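Local coordinates for bifunctional protein PutA (PDB 5UR2), which probably oxidises proline to glutamate in two steps, joining a flavin-dependent proline dehydrogenase and an NAD-dependent glutamate semialdehyde dehydrogenase in one chain, at residues E147-E152 with M199-S204; E763-V768 with D794-R799; A565-R570 with M678-E683. All blocks are in the same frame, centred on the assembly; numbering follows the deposited sequence.

Contact 1: E147-E152 with M199-S204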
loop_
_atom_site.group_PDB
_atom_site.type_symbol
_atom_site.label_atom_id
_atom_site.label_comp_id
_atom_site.label_asym_id
_atom_site.label_seq_id
_atom_site.Cartn_x
_atom_site.Cartn_y
_atom_site.Cartn_z
ATOM N N GLU B 147 3.675 -41.999 20.264
ATOM C CA GLU B 147 3.731 -40.907 19.308
ATOM C C GLU B 147 2.787 -41.222 18.150
ATOM O O GLU B 147 2.127 -42.265 18.116
ATOM C CB GLU B 147 5.157 -40.677 18.822
ATOM C CG GLU B 147 6.216 -41.094 19.812
ATOM C CD GLU B 147 7.587 -40.548 19.468
ATOM O OE1 GLU B 147 7.676 -39.645 18.608
ATOM O OE2 GLU B 147 8.578 -41.044 20.044
ATOM N N ALA B 148 2.698 -40.299 17.199
ATOM C CA ALA B 148 1.832 -40.512 16.053
ATOM C C ALA B 148 2.261 -41.755 15.287
ATOM O O ALA B 148 3.455 -42.046 15.157
ATOM C CB ALA B 148 1.860 -39.291 15.132
ATOM N N THR B 149 1.276 -42.526 14.836
ATOM C CA THR B 149 1.538 -43.632 13.923
ATOM C C THR B 149 1.651 -43.037 12.521
ATOM O O THR B 149 0.646 -42.764 11.859
ATOM C CB THR B 149 0.440 -44.691 13.992
ATOM O OG1 THR B 149 0.528 -45.398 15.236
ATOM C CG2 THR B 149 0.581 -45.706 12.834
ATOM N N LEU B 150 2.887 -42.846 12.068
ATOM C CA LEU B 150 3.178 -42.313 10.746
ATOM C C LEU B 150 3.557 -43.386 9.735
ATOM O O LEU B 150 3.516 -43.120 8.529
ATOM C CB LEU B 150 4.314 -41.286 10.828
ATOM C CG LEU B 150 3.977 -40.016 11.607
ATOM C CD1 LEU B 150 5.140 -39.051 11.617
ATOM C CD2 LEU B 150 2.763 -39.352 11.002
ATOM N N SER B 151 3.952 -44.574 10.187
ATOM C CA SER B 151 4.405 -45.624 9.291
ATOM C C SER B 151 3.719 -46.941 9.631
ATOM O O SER B 151 3.190 -47.128 10.734
ATOM C CB SER B 151 5.918 -45.794 9.381
ATOM O OG SER B 151 6.233 -46.340 10.650
ATOM N N GLU B 152 3.770 -47.883 8.683
ATOM C CA GLU B 152 3.195 -49.197 8.954
ATOM C C GLU B 152 4.010 -49.983 9.981
ATOM O O GLU B 152 3.438 -50.785 10.731
ATOM C CB GLU B 152 3.035 -49.985 7.659
ATOM C CG GLU B 152 1.819 -49.502 6.874
ATOM C CD GLU B 152 0.564 -49.409 7.728
ATOM O OE1 GLU B 152 0.010 -50.467 8.081
ATOM O OE2 GLU B 152 0.124 -48.277 8.049
ATOM N N MET B 199 -7.801 -45.716 17.781
ATOM C CA MET B 199 -7.982 -46.307 16.461
ATOM C C MET B 199 -6.896 -45.908 15.454
ATOM O O MET B 199 -6.317 -46.768 14.794
ATOM C CB MET B 199 -9.354 -45.931 15.880
ATOM C CG MET B 199 -9.685 -46.704 14.592
ATOM S SD MET B 199 -11.203 -46.198 13.775
ATOM C CE MET B 199 -10.775 -44.529 13.237
ATOM N N THR B 200 -6.616 -44.609 15.315
ATOM C CA THR B 200 -5.653 -44.207 14.296
ATOM C C THR B 200 -4.235 -44.673 14.591
ATOM O O THR B 200 -3.385 -44.593 13.707
ATOM C CB THR B 200 -5.664 -42.701 14.120
ATOM O OG1 THR B 200 -5.104 -42.087 15.293
ATOM C CG2 THR B 200 -7.099 -42.248 13.905
ATOM N N ALA B 201 -3.953 -45.160 15.798
ATOM C CA ALA B 201 -2.633 -45.707 16.049
ATOM C C ALA B 201 -2.404 -47.039 15.350
ATOM O O ALA B 201 -1.256 -47.482 15.269
ATOM C CB ALA B 201 -2.409 -45.868 17.546
ATOM N N LEU B 202 -3.456 -47.673 14.838
ATOM C CA LEU B 202 -3.353 -48.984 14.217
ATOM C C LEU B 202 -3.139 -48.945 12.711
ATOM O O LEU B 202 -2.941 -50.005 12.113
ATOM C CB LEU B 202 -4.606 -49.805 14.500
ATOM C CG LEU B 202 -4.734 -50.171 15.964
ATOM C CD1 LEU B 202 -6.132 -50.676 16.260
ATOM C CD2 LEU B 202 -3.704 -51.229 16.238
ATOM N N TYR B 203 -3.181 -47.778 12.081
ATOM C CA TYR B 203 -3.034 -47.708 10.631
ATOM C C TYR B 203 -2.569 -46.308 10.263
ATOM O O TYR B 203 -3.169 -45.329 10.715
ATOM C CB TYR B 203 -4.363 -48.040 9.933
ATOM C CG TYR B 203 -4.352 -47.951 8.403
ATOM C CD1 TYR B 203 -3.317 -48.498 7.653
ATOM C CD2 TYR B 203 -5.399 -47.333 7.714
ATOM C CE1 TYR B 203 -3.323 -48.429 6.254
ATOM C CE2 TYR B 203 -5.415 -47.261 6.317
ATOM C CZ TYR B 203 -4.370 -47.806 5.599
ATOM O OH TYR B 203 -4.381 -47.730 4.230
ATOM N N SER B 204 -1.536 -46.210 9.419
ATOM C CA SER B 204 -0.918 -44.918 9.144
ATOM C C SER B 204 -1.452 -44.219 7.896
ATOM O O SER B 204 -1.093 -43.057 7.666
ATOM C CB SER B 204 0.600 -45.072 8.988
ATOM O OG SER B 204 0.920 -45.611 7.712
HETATM O O HOH W 1 -2.387 -42.673 12.081
#
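Thr-200 starts the contact with its backbone oxygen, which lies against Thr-149 CB. A water sits 2.7 Å from Thr-200 O and 3.0 Å from Thr-149 O, placed to bridge the two carbonyls, although it has more acceptors within reach than protons to give. The hydroxyl of Thr-200 turns elsewhere, to Glu-241. At Ala-201 the bond is direct: Thr-149 OG1 donates to Ala-201 O over 2.7 Å, coming in from the flank of the carbonyl (109° at the oxygen) and tilted out of its plane. The same threonine's methyl, CG2, also lies near Ala-201 O and rests 3.9 Å from Ser-204 CB.

Both segments belong to beta-alpha loops of the proline dehydrogenase TIM barrel, the first running into the start of helix 152-173. They follow the adjacent parallel strands 138-144 and 194-197, on the rim that faces the flavin, and the side chain of Thr-200 is about 10 Å from the modified cofactor.

Leu-202 turns away, onto helices 152-173 and 211-232, while its O accepts a hydrogen bond from Arg-221. At Tyr-203 the ring meets the Glu-152 carboxylate at a steep angle, CD1 3.5 Å from OE2. A bend at chi2 (-49°) brings that carboxylate back to Ser-204, where OE2 accepts twice: from Ser-204 N at 3.0 Å (159° at the hydrogen) and, on its anti lone pair, from Ser-204 OG at 2.8 Å. The other oxygen, OE1, is salt-bridged to Arg-221.

Contact 2: E763-V768 with D794-R799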
loop_
_atom_site.group_PDB
_atom_site.type_symbol
_atom_site.label_atom_id
_atom_site.label_comp_id
_atom_site.label_asym_id
_atom_site.label_seq_id
_atom_site.Cartn_x
_atom_site.Cartn_y
_atom_site.Cartn_z
ATOM N N GLU B 763 5.725 -34.013 13.641
ATOM C CA GLU B 763 5.448 -32.930 12.706
ATOM C C GLU B 763 6.460 -32.934 11.565
ATOM O O GLU B 763 6.092 -32.763 10.395
ATOM C CB GLU B 763 5.486 -31.585 13.433
ATOM C CG GLU B 763 4.679 -31.490 14.708
ATOM C CD GLU B 763 3.279 -30.985 14.490
ATOM O OE1 GLU B 763 3.046 -30.268 13.496
ATOM O OE2 GLU B 763 2.406 -31.300 15.319
ATOM N N ALA B 764 7.738 -33.144 11.888
ATOM C CA ALA B 764 8.788 -33.009 10.882
ATOM C C ALA B 764 8.629 -34.042 9.775
ATOM O O ALA B 764 8.672 -33.698 8.587
ATOM C CB ALA B 764 10.165 -33.117 11.537
ATOM N N VAL B 765 8.424 -35.314 10.142
ATOM C CA VAL B 765 8.309 -36.362 9.126
ATOM C C VAL B 765 7.074 -36.135 8.263
ATOM O O VAL B 765 7.134 -36.197 7.027
ATOM C CB VAL B 765 8.290 -37.762 9.770
ATOM C CG1 VAL B 765 7.907 -38.812 8.720
ATOM C CG2 VAL B 765 9.650 -38.089 10.334
ATOM N N ASP B 766 5.932 -35.877 8.900
ATOM C CA ASP B 766 4.730 -35.617 8.126
ATOM C C ASP B 766 4.920 -34.425 7.189
ATOM O O ASP B 766 4.606 -34.508 5.998
ATOM C CB ASP B 766 3.543 -35.396 9.055
ATOM C CG ASP B 766 2.230 -35.423 8.309
ATOM O OD1 ASP B 766 1.842 -36.513 7.832
ATOM O OD2 ASP B 766 1.593 -34.356 8.191
ATOM N N GLY B 767 5.471 -33.319 7.699
ATOM C CA GLY B 767 5.659 -32.150 6.850
ATOM C C GLY B 767 6.605 -32.402 5.684
ATOM O O GLY B 767 6.339 -31.980 4.554
ATOM N N VAL B 768 7.708 -33.117 5.930
ATOM C CA VAL B 768 8.671 -33.358 4.856
ATOM C C VAL B 768 8.104 -34.325 3.808
ATOM O O VAL B 768 8.266 -34.117 2.592
ATOM C CB VAL B 768 10.004 -33.840 5.451
ATOM C CG1 VAL B 768 10.884 -34.410 4.383
ATOM C CG2 VAL B 768 10.707 -32.686 6.143
ATOM N N ASP B 794 19.871 -40.100 12.659
ATOM C CA ASP B 794 19.461 -41.501 12.580
ATOM C C ASP B 794 17.976 -41.673 12.898
ATOM O O ASP B 794 17.281 -42.448 12.233
ATOM C CB ASP B 794 20.325 -42.353 13.516
ATOM C CG ASP B 794 21.757 -42.497 13.014
ATOM O OD1 ASP B 794 21.984 -42.341 11.797
ATOM O OD2 ASP B 794 22.658 -42.756 13.837
ATOM N N ARG B 795 17.486 -40.997 13.936
ATOM C CA ARG B 795 16.076 -41.114 14.316
ATOM C C ARG B 795 15.149 -40.577 13.226
ATOM O O ARG B 795 14.153 -41.216 12.863
ATOM C CB ARG B 795 15.841 -40.374 15.634
ATOM C CG ARG B 795 16.195 -41.160 16.882
ATOM C CD ARG B 795 16.170 -40.253 18.108
ATOM N NE ARG B 795 17.364 -39.406 18.149
ATOM C CZ ARG B 795 17.413 -38.196 18.698
ATOM N NH1 ARG B 795 16.322 -37.670 19.243
ATOM N NH2 ARG B 795 18.548 -37.507 18.687
ATOM N N PHE B 796 15.451 -39.390 12.707
ATOM C CA PHE B 796 14.576 -38.776 11.719
ATOM C C PHE B 796 14.551 -39.581 10.430
ATOM O O PHE B 796 13.481 -39.854 9.879
ATOM C CB PHE B 796 15.026 -37.344 11.445
ATOM C CG PHE B 796 14.339 -36.724 10.277
ATOM C CD1 PHE B 796 13.081 -36.177 10.415
ATOM C CD2 PHE B 796 14.951 -36.688 9.038
ATOM C CE1 PHE B 796 12.438 -35.598 9.338
ATOM C CE2 PHE B 796 14.312 -36.113 7.966
ATOM C CZ PHE B 796 13.053 -35.568 8.121
ATOM N N VAL B 797 15.727 -39.967 9.933
ATOM C CA VAL B 797 15.810 -40.667 8.657
ATOM C C VAL B 797 15.149 -42.038 8.748
ATOM O O VAL B 797 14.500 -42.490 7.795
ATOM C CB VAL B 797 17.282 -40.743 8.201
ATOM C CG1 VAL B 797 17.463 -41.730 7.080
ATOM C CG2 VAL B 797 17.732 -39.376 7.740
ATOM N N ASP B 798 15.282 -42.723 9.889
ATOM C CA ASP B 798 14.604 -44.014 10.021
ATOM C C ASP B 798 13.088 -43.843 9.901
ATOM O O ASP B 798 12.434 -44.568 9.148
ATOM C CB ASP B 798 14.974 -44.697 11.341
ATOM C CG ASP B 798 14.202 -46.014 11.572
ATOM O OD1 ASP B 798 14.504 -47.019 10.887
ATOM O OD2 ASP B 798 13.292 -46.051 12.438
ATOM N N ARG B 799 12.513 -42.859 10.602
ATOM C CA ARG B 799 11.063 -42.661 10.507
ATOM C C ARG B 799 10.651 -42.153 9.128
ATOM O O ARG B 799 9.587 -42.528 8.621
ATOM C CB ARG B 799 10.588 -41.700 11.586
ATOM C CG ARG B 799 10.700 -42.242 12.998
ATOM C CD ARG B 799 9.886 -41.360 13.940
ATOM N NE ARG B 799 8.441 -41.557 13.803
ATOM C CZ ARG B 799 7.527 -40.756 14.349
ATOM N NH1 ARG B 799 7.912 -39.694 15.048
ATOM N NH2 ARG B 799 6.232 -41.008 14.195
#
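Phe-796 carries one flat ring into a cluster of small side chains from helix 761-773. Val-768 CG2 stands at its edge, close to the ring plane and 4.2 Å from CZ. Ala-764 CB and Val-765 CG2 come in obliquely on the CE1 corner, at 4.0 Å and 3.9 Å from that atom.

The setting is a beta-alpha-beta crossover of the aldehyde dehydrogenase fold: helix 761-773 links the parallel strands 751-755 and 783-789, and helix 790-806 follows directly. The two helix segments run in broadly the same direction, 47° apart, with their axes 10.1 Å from each other at closest approach. Phe-796 fills the wedge between them and the sheet, where Ile-755, Val-786 and Val-788 also touch it. With CG anti to the backbone N (chi1 170°), its side chain reaches across toward the first helix, alongside Val-765 and pointing the opposite way; the side chains meet across the contact through carbon alone.

Arg-799 contributes its aliphatic root here, while its guanidinium leaves for Glu-154 and Asp-762, each in a salt bridge. Both methyls of Val-765 meet Arg-799: CG2, which also touches the phenyl ring, lies 3.9 Å from Arg-799 CB, and CG1 reaches to 4.1 Å from Arg-799 O.

Contact 3: A565-R570 with M678-E683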
loop_
_atom_site.group_PDB
_atom_site.type_symbol
_atom_site.label_atom_id
_atom_site.label_comp_id
_atom_site.label_asym_id
_atom_site.label_seq_id
_atom_site.Cartn_x
_atom_site.Cartn_y
_atom_site.Cartn_z
ATOM N N ALA B 565 -15.564 -16.644 -10.577
ATOM C CA ALA B 565 -15.390 -17.420 -9.351
ATOM C C ALA B 565 -16.653 -18.191 -8.980
ATOM O O ALA B 565 -16.574 -19.338 -8.515
ATOM C CB ALA B 565 -14.993 -16.495 -8.195
ATOM N N ASP B 566 -17.829 -17.582 -9.172
ATOM C CA ASP B 566 -19.072 -18.281 -8.870
ATOM C C ASP B 566 -19.280 -19.458 -9.799
ATOM O O ASP B 566 -19.715 -20.525 -9.360
ATOM C CB ASP B 566 -20.264 -17.335 -8.978
ATOM C CG ASP B 566 -20.212 -16.220 -7.952
ATOM O OD1 ASP B 566 -19.577 -16.392 -6.896
ATOM O OD2 ASP B 566 -20.782 -15.163 -8.221
ATOM N N ILE B 567 -18.955 -19.287 -11.082
ATOM C CA ILE B 567 -19.087 -20.393 -12.023
ATOM C C ILE B 567 -18.122 -21.515 -11.658
ATOM O O ILE B 567 -18.499 -22.694 -11.652
ATOM C CB ILE B 567 -18.884 -19.879 -13.454
ATOM C CG1 ILE B 567 -20.094 -19.033 -13.863
ATOM C CG2 ILE B 567 -18.584 -21.029 -14.423
ATOM C CD1 ILE B 567 -19.835 -18.155 -15.068
ATOM N N MET B 568 -16.880 -21.163 -11.299
ATOM C CA MET B 568 -15.940 -22.169 -10.811
ATOM C C MET B 568 -16.504 -22.898 -9.595
ATOM O O MET B 568 -16.357 -24.122 -9.472
ATOM C CB MET B 568 -14.604 -21.534 -10.439
ATOM C CG MET B 568 -13.716 -21.071 -11.586
ATOM S SD MET B 568 -12.274 -20.196 -10.861
ATOM C CE MET B 568 -11.333 -19.848 -12.358
ATOM N N THR B 569 -17.144 -22.159 -8.681
ATOM C CA THR B 569 -17.728 -22.788 -7.501
ATOM C C THR B 569 -18.833 -23.771 -7.889
ATOM O O THR B 569 -18.902 -24.885 -7.362
ATOM C CB THR B 569 -18.250 -21.704 -6.556
ATOM O OG1 THR B 569 -17.190 -20.794 -6.230
ATOM C CG2 THR B 569 -18.830 -22.307 -5.272
ATOM N N ARG B 570 -19.694 -23.379 -8.830
ATOM C CA ARG B 570 -20.765 -24.259 -9.286
ATOM C C ARG B 570 -20.212 -25.517 -9.959
ATOM O O ARG B 570 -20.759 -26.613 -9.787
ATOM C CB ARG B 570 -21.670 -23.486 -10.243
ATOM C CG ARG B 570 -22.828 -24.287 -10.835
ATOM C CD ARG B 570 -23.356 -23.555 -12.080
ATOM N NE ARG B 570 -22.455 -23.712 -13.228
ATOM C CZ ARG B 570 -22.459 -22.919 -14.298
ATOM N NH1 ARG B 570 -23.297 -21.894 -14.359
ATOM N NH2 ARG B 570 -21.632 -23.148 -15.309
ATOM N N MET B 678 -11.520 -21.140 -20.361
ATOM C CA MET B 678 -12.005 -20.228 -21.396
ATOM C C MET B 678 -13.529 -20.279 -21.518
ATOM O O MET B 678 -14.183 -19.244 -21.704
ATOM C CB MET B 678 -11.341 -20.566 -22.737
ATOM C CG MET B 678 -11.672 -19.576 -23.852
ATOM S SD MET B 678 -11.166 -17.916 -23.441
ATOM C CE MET B 678 -12.127 -16.957 -24.610
ATOM N N LYS B 679 -14.115 -21.474 -21.406
ATOM C CA LYS B 679 -15.568 -21.608 -21.507
ATOM C C LYS B 679 -16.267 -20.887 -20.362
ATOM O O LYS B 679 -17.355 -20.316 -20.541
ATOM C CB LYS B 679 -15.950 -23.093 -21.532
ATOM C CG LYS B 679 -15.639 -23.752 -22.876
ATOM C CD LYS B 679 -16.327 -22.967 -23.997
ATOM C CE LYS B 679 -15.764 -23.268 -25.374
ATOM N NZ LYS B 679 -16.172 -22.207 -26.361
ATOM N N MET B 680 -15.671 -20.934 -19.168
ATOM C CA MET B 680 -16.231 -20.224 -18.029
ATOM C C MET B 680 -16.055 -18.721 -18.195
ATOM O O MET B 680 -16.955 -17.941 -17.855
ATOM C CB MET B 680 -15.575 -20.707 -16.726
ATOM C CG MET B 680 -15.756 -22.193 -16.431
ATOM S SD MET B 680 -15.204 -22.693 -14.779
ATOM C CE MET B 680 -13.422 -22.586 -14.891
ATOM N N ILE B 681 -14.918 -18.303 -18.751
ATOM C CA ILE B 681 -14.704 -16.890 -19.037
ATOM C C ILE B 681 -15.766 -16.387 -19.999
ATOM O O ILE B 681 -16.393 -15.348 -19.764
ATOM C CB ILE B 681 -13.274 -16.667 -19.580
ATOM C CG1 ILE B 681 -12.257 -16.664 -18.425
ATOM C CG2 ILE B 681 -13.169 -15.394 -20.407
ATOM C CD1 ILE B 681 -10.843 -16.838 -18.879
ATOM N N GLN B 682 -16.046 -17.157 -21.053
ATOM C CA GLN B 682 -17.110 -16.775 -21.973
ATOM C C GLN B 682 -18.459 -16.760 -21.270
ATOM O O GLN B 682 -19.256 -15.838 -21.475
ATOM C CB GLN B 682 -17.149 -17.724 -23.176
ATOM C CG GLN B 682 -15.910 -17.614 -24.086
ATOM C CD GLN B 682 -15.997 -18.530 -25.308
ATOM O OE1 GLN B 682 -15.669 -19.707 -25.240
ATOM N NE2 GLN B 682 -16.410 -17.976 -26.432
ATOM N N GLU B 683 -18.728 -17.758 -20.420
ATOM C CA GLU B 683 -20.019 -17.789 -19.735
ATOM C C GLU B 683 -20.151 -16.634 -18.741
ATOM O O GLU B 683 -21.235 -16.057 -18.587
ATOM C CB GLU B 683 -20.223 -19.133 -19.032
ATOM C CG GLU B 683 -21.610 -19.239 -18.434
ATOM C CD GLU B 683 -21.817 -20.461 -17.550
ATOM O OE1 GLU B 683 -20.972 -21.382 -17.565
ATOM O OE2 GLU B 683 -22.828 -20.476 -16.820
#
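Ile-567 and Met-680 lie alongside each other, pointing opposite ways, at the middle of this helix crossing, with Ile-567 CG2 lying 3.7 Å from Met-680 CG and nearly as close to its sulfur. Met-568 and Met-680 instead meet at about a right angle. The Met-680 chain turns at its last torsion (chi3 -71°), and its terminal methyl CE comes to rest 3.6 Å from Met-568 CG, which places both sulfur and methyl against the Met-568 side chain.

Toward solvent the orientation changes again. Arg-570 and Glu-683 reach for each other from opposite sides and join end-on, guanidinium and carboxylate lying nearly coplanar (22° between planes). Arg-570 NH1 is 2.9 Å from Glu-683 OE2 and Arg-570 NH2 is 2.9 Å from Glu-683 OE1; both bonds are fairly straight and come from the syn side of the carboxylate, a two-pronged salt bridge that fixes the rotation of both groups. The Ile-567 side chain runs at a slant to that of Glu-683, its CD1 3.9 Å from Glu-683 CD, and connects the charged pair to the apolar centre.

The segment axes approach to 9.7 Å at 125°. Helix 671-684 is the crossover between parallel strands 661-665 and 691-693 of the Rossmann-type domain, its Met-678 and Ile-681 lying on that sheet; helix 554-570 packs across its outer side and is backed in turn by helix 587-611, where Met-568 touches Ile-598.

Contacts 1 and 2 adjoin, their centres 14 Å apart, and meet where the proline dehydrogenase barrel abuts the aldehyde dehydrogenase part. Arg-799 of contact 2 packs on Leu-150 of contact 1 and forms a long, weak ion pair with Glu-147; helix 790-806, part of contact 2, also packs on contact 1 through Thr-803 and Ser-806. Contact 3 lies across the chain's centre, its own centre about 41 and 42 Å from theirs. Chemistry follows place: partly buried contact 1 relies on hydrogen bonds to a carbonyl and a carboxylate, with a water between two further carbonyls; contact 2 is a buried apolar helix pair; contact 3 combines a buried methionine–isoleucine centre with an exposed salt bridge. Contacts 2 and 3 both join helices, but at very different angles.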